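Local atomic coordinates of alpha-L-rhamnosidase (Streptomyces avermitilis, PDB entry 3W5M), a protein that releases terminal non-reducing L-rhamnose from alpha-L-rhamnosides, including citrus flavonoids and gum arabic, and binds L-rhamnose through a calcium-dependent carbohydrate-binding module. Residues W122-E131 with L459-P469. Numbering follows the deposited sequence.
Sequences WISAPAPLTE and LAVRGADNDVP
Arg462 O accepts a hydrogen bond from Ser124 N at 3.0 Å and a CA-H...O contact from Ile123, whose CA lies 3.4 Å from it. With the return bond from Arg462 N to Ser124 O (N-H...O angle 168°), this defines an antiparallel hydrogen-bonded pair, joining strand 123-124, outermost in its antiparallel sheet, to strand 459-463 of the alpha-L-rhamnosidase N-terminal domain. The third backbone bond is less regular: Ala464 N approaches Trp122 O from 52° above the carbonyl plane.

Ser124 and Arg462 share one sheet face. With Arg462 CG between its backbone N and carbonyl carbon (chi1 53°) and chi2 extended, CD crosses over segment 122-131, 3.8 Å from Pro126 CA and beside Ala125 O, which is buried without a partner. Cut back to an alanine, this position would probably open a gap over both atoms and cost Glu131, salt-bridged to Arg396, a more distant positive charge (Arg462 NH1 to Glu131 OE1, 4.3 Å). Pro126 CG packs against Leu459 CB at 3.7 Å.

Ser124 OG, also hydrogen-bonded to Pro397 O, accepts a hydrogen bond from a water O 3.2 Å away; that water donates to Asp465 OD1 too and lies 3.8 Å above the Arg462 guanidinium plane, over its centre.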
loop_
_atom_site.group_PDB
_atom_site.type_symbol
_atom_site.label_atom_id
_atom_site.label_comp_id
_atom_site.label_asym_id
_atom_site.label_seq_id
_atom_site.Cartn_x
_atom_site.Cartn_y
_atom_site.Cartn_z
ATOM N N TRP A 122 -11.645 22.662 -8.691
ATOM C CA TRP A 122 -12.051 21.272 -8.574
ATOM C C TRP A 122 -13.270 21.021 -9.435
ATOM O O TRP A 122 -14.275 21.732 -9.323
ATOM C CB TRP A 122 -12.373 20.940 -7.132
ATOM C CG TRP A 122 -11.177 20.915 -6.258
ATOM C CD1 TRP A 122 -10.706 21.939 -5.438
ATOM C CD2 TRP A 122 -10.286 19.821 -6.089
ATOM N NE1 TRP A 122 -9.572 21.522 -4.779
ATOM C CE2 TRP A 122 -9.303 20.222 -5.141
ATOM C CE3 TRP A 122 -10.215 18.527 -6.646
ATOM C CZ2 TRP A 122 -8.260 19.385 -4.753
ATOM C CZ3 TRP A 122 -9.162 17.699 -6.251
ATOM C CH2 TRP A 122 -8.207 18.133 -5.319
ATOM N N ILE A 123 -13.212 19.987 -10.279
ATOM C CA ILE A 123 -14.367 19.633 -11.089
ATOM C C ILE A 123 -14.719 18.148 -10.987
ATOM O O ILE A 123 -13.841 17.293 -10.771
ATOM C CB ILE A 123 -14.197 20.003 -12.573
ATOM C CG1 ILE A 123 -12.992 19.263 -13.187
ATOM C CG2 ILE A 123 -14.139 21.519 -12.777
ATOM C CD1 ILE A 123 -12.855 19.488 -14.682
ATOM N N SER A 124 -16.000 17.857 -11.211
ATOM C CA SER A 124 -16.557 16.496 -11.163
ATOM C C SER A 124 -17.435 16.290 -12.387
ATOM O O SER A 124 -17.954 17.262 -12.936
ATOM C CB SER A 124 -17.456 16.346 -9.947
ATOM O OG SER A 124 -16.732 16.158 -8.751
ATOM N N ALA A 125 -17.641 15.033 -12.791
ATOM C CA ALA A 125 -18.692 14.728 -13.769
ATOM C C ALA A 125 -20.060 15.043 -13.127
ATOM O O ALA A 125 -20.190 14.957 -11.899
ATOM C CB ALA A 125 -18.625 13.269 -14.182
ATOM N N PRO A 126 -21.071 15.421 -13.944
ATOM C CA PRO A 126 -22.384 15.782 -13.390
ATOM C C PRO A 126 -23.164 14.573 -12.855
ATOM O O PRO A 126 -22.758 13.424 -13.096
ATOM C CB PRO A 126 -23.085 16.419 -14.597
ATOM C CG PRO A 126 -22.512 15.673 -15.757
ATOM C CD PRO A 126 -21.061 15.529 -15.418
ATOM N N ALA A 127 -24.267 14.835 -12.148
ATOM C CA ALA A 127 -25.035 13.809 -11.423
ATOM C C ALA A 127 -25.481 12.582 -12.247
ATOM O O ALA A 127 -25.416 11.460 -11.743
ATOM C CB ALA A 127 -26.226 14.433 -10.690
ATOM N N PRO A 128 -25.916 12.786 -13.507
ATOM C CA PRO A 128 -26.289 11.635 -14.335
ATOM C C PRO A 128 -25.139 10.617 -14.548
ATOM O O PRO A 128 -25.395 9.449 -14.863
ATOM C CB PRO A 128 -26.677 12.279 -15.679
ATOM C CG PRO A 128 -27.064 13.679 -15.357
ATOM C CD PRO A 128 -26.291 14.077 -14.129
ATOM N N LEU A 129 -23.891 11.061 -14.380
ATOM C CA LEU A 129 -22.712 10.217 -14.622
ATOM C C LEU A 129 -22.073 9.673 -13.325
ATOM O O LEU A 129 -21.369 8.666 -13.352
ATOM C CB LEU A 129 -21.675 10.967 -15.484
ATOM C CG LEU A 129 -22.112 11.441 -16.882
ATOM C CD1 LEU A 129 -20.941 12.127 -17.604
ATOM C CD2 LEU A 129 -22.670 10.296 -17.723
ATOM N N THR A 130 -22.331 10.335 -12.204
ATOM C CA THR A 130 -21.682 9.961 -10.951
ATOM C C THR A 130 -22.658 9.369 -9.931
ATOM O O THR A 130 -22.236 8.892 -8.874
ATOM C CB THR A 130 -20.995 11.159 -10.288
ATOM O OG1 THR A 130 -21.958 12.198 -10.042
ATOM C CG2 THR A 130 -19.866 11.681 -11.155
ATOM N N GLU A 131 -23.958 9.457 -10.202
ATOM C CA GLU A 131 -24.924 8.833 -9.306
ATOM C C GLU A 131 -25.619 7.679 -9.994
ATOM O O GLU A 131 -25.998 7.776 -11.155
ATOM C CB GLU A 131 -25.958 9.835 -8.805
ATOM C CG GLU A 131 -25.615 10.413 -7.446
ATOM C CD GLU A 131 -24.590 11.522 -7.541
ATOM O OE1 GLU A 131 -25.002 12.687 -7.749
ATOM O OE2 GLU A 131 -23.374 11.228 -7.387
ATOM N N LEU A 459 -21.574 16.135 -21.400
ATOM C CA LEU A 459 -22.291 17.023 -20.476
ATOM C C LEU A 459 -21.356 18.015 -19.804
ATOM O O LEU A 459 -20.193 17.694 -19.583
ATOM C CB LEU A 459 -23.022 16.200 -19.411
ATOM C CG LEU A 459 -23.996 15.137 -19.931
ATOM C CD1 LEU A 459 -24.470 14.234 -18.792
ATOM C CD2 LEU A 459 -25.163 15.811 -20.654
ATOM N N ALA A 460 -21.853 19.215 -19.473
ATOM C CA ALA A 460 -21.047 20.164 -18.701
ATOM C C ALA A 460 -20.647 19.512 -17.375
ATOM O O ALA A 460 -21.465 18.827 -16.743
ATOM C CB ALA A 460 -21.827 21.455 -18.431
ATOM N N VAL A 461 -19.383 19.684 -16.990
ATOM C CA VAL A 461 -18.927 19.302 -15.644
ATOM C C VAL A 461 -19.575 20.178 -14.589
ATOM O O VAL A 461 -20.177 21.195 -14.899
ATOM C CB VAL A 461 -17.393 19.399 -15.513
ATOM C CG1 VAL A 461 -16.714 18.403 -16.434
ATOM C CG2 VAL A 461 -16.900 20.821 -15.758
ATOM N N ARG A 462 -19.471 19.788 -13.329
ATOM C CA ARG A 462 -19.947 20.649 -12.248
ATOM C C ARG A 462 -18.754 20.987 -11.376
ATOM O O ARG A 462 -17.703 20.310 -11.438
ATOM C CB ARG A 462 -21.049 19.950 -11.452
ATOM C CG ARG A 462 -20.653 18.573 -10.944
ATOM C CD ARG A 462 -21.772 17.865 -10.215
ATOM N NE ARG A 462 -21.973 18.411 -8.882
ATOM C CZ ARG A 462 -22.712 17.826 -7.947
ATOM N NH1 ARG A 462 -23.308 16.653 -8.200
ATOM N NH2 ARG A 462 -22.845 18.409 -6.756
ATOM N N GLY A 463 -18.872 22.059 -10.599
ATOM C CA GLY A 463 -17.910 22.297 -9.544
ATOM C C GLY A 463 -18.164 21.191 -8.553
ATOM O O GLY A 463 -19.316 20.800 -8.331
ATOM N N ALA A 464 -17.094 20.665 -7.986
ATOM C CA ALA A 464 -17.162 19.627 -6.979
ATOM C C ALA A 464 -17.724 20.188 -5.673
ATOM O O ALA A 464 -17.503 21.353 -5.350
ATOM C CB ALA A 464 -15.771 19.092 -6.743
ATOM N N ASP A 465 -18.451 19.361 -4.935
ATOM C CA ASP A 465 -19.044 19.779 -3.665
ATOM C C ASP A 465 -18.289 19.135 -2.514
ATOM O O ASP A 465 -18.748 19.118 -1.369
ATOM C CB ASP A 465 -20.534 19.406 -3.617
ATOM C CG ASP A 465 -20.766 17.915 -3.429
ATOM O OD1 ASP A 465 -20.046 17.110 -4.061
ATOM O OD2 ASP A 465 -21.673 17.547 -2.648
ATOM N N ASN A 466 -17.121 18.601 -2.856
ATOM C CA ASN A 466 -16.206 17.981 -1.921
ATOM C C ASN A 466 -15.584 19.008 -0.976
ATOM O O ASN A 466 -15.236 20.124 -1.387
ATOM C CB ASN A 466 -15.077 17.288 -2.716
ATOM C CG ASN A 466 -15.595 16.394 -3.862
ATOM O OD1 ASN A 466 -16.500 16.755 -4.609
ATOM N ND2 ASN A 466 -14.981 15.235 -4.020
ATOM N N ASP A 467 -15.426 18.632 0.290
ATOM C CA ASP A 467 -14.597 19.406 1.207
ATOM C C ASP A 467 -13.209 19.590 0.590
ATOM O O ASP A 467 -12.651 18.655 0.020
ATOM C CB ASP A 467 -14.477 18.684 2.558
ATOM C CG ASP A 467 -15.826 18.513 3.257
ATOM O OD1 ASP A 467 -16.460 19.531 3.625
ATOM O OD2 ASP A 467 -16.250 17.353 3.443
ATOM N N VAL A 468 -12.676 20.802 0.675
ATOM C CA VAL A 468 -11.363 21.115 0.157
ATOM C C VAL A 468 -10.320 20.660 1.181
ATOM O O VAL A 468 -10.407 21.047 2.359
ATOM C CB VAL A 468 -11.206 22.643 -0.083
ATOM C CG1 VAL A 468 -9.800 22.970 -0.545
ATOM C CG2 VAL A 468 -12.222 23.159 -1.101
ATOM N N PRO A 469 -9.334 19.836 0.756
ATOM C CA PRO A 469 -8.236 19.470 1.663
ATOM C C PRO A 469 -7.544 20.707 2.185
ATOM O O PRO A 469 -7.359 21.652 1.426
ATOM C CB PRO A 469 -7.241 18.713 0.767
ATOM C CG PRO A 469 -8.042 18.257 -0.403
ATOM C CD PRO A 469 -9.234 19.167 -0.556
HETATM O O HOH W 1 -19.222 16.562 -6.837
#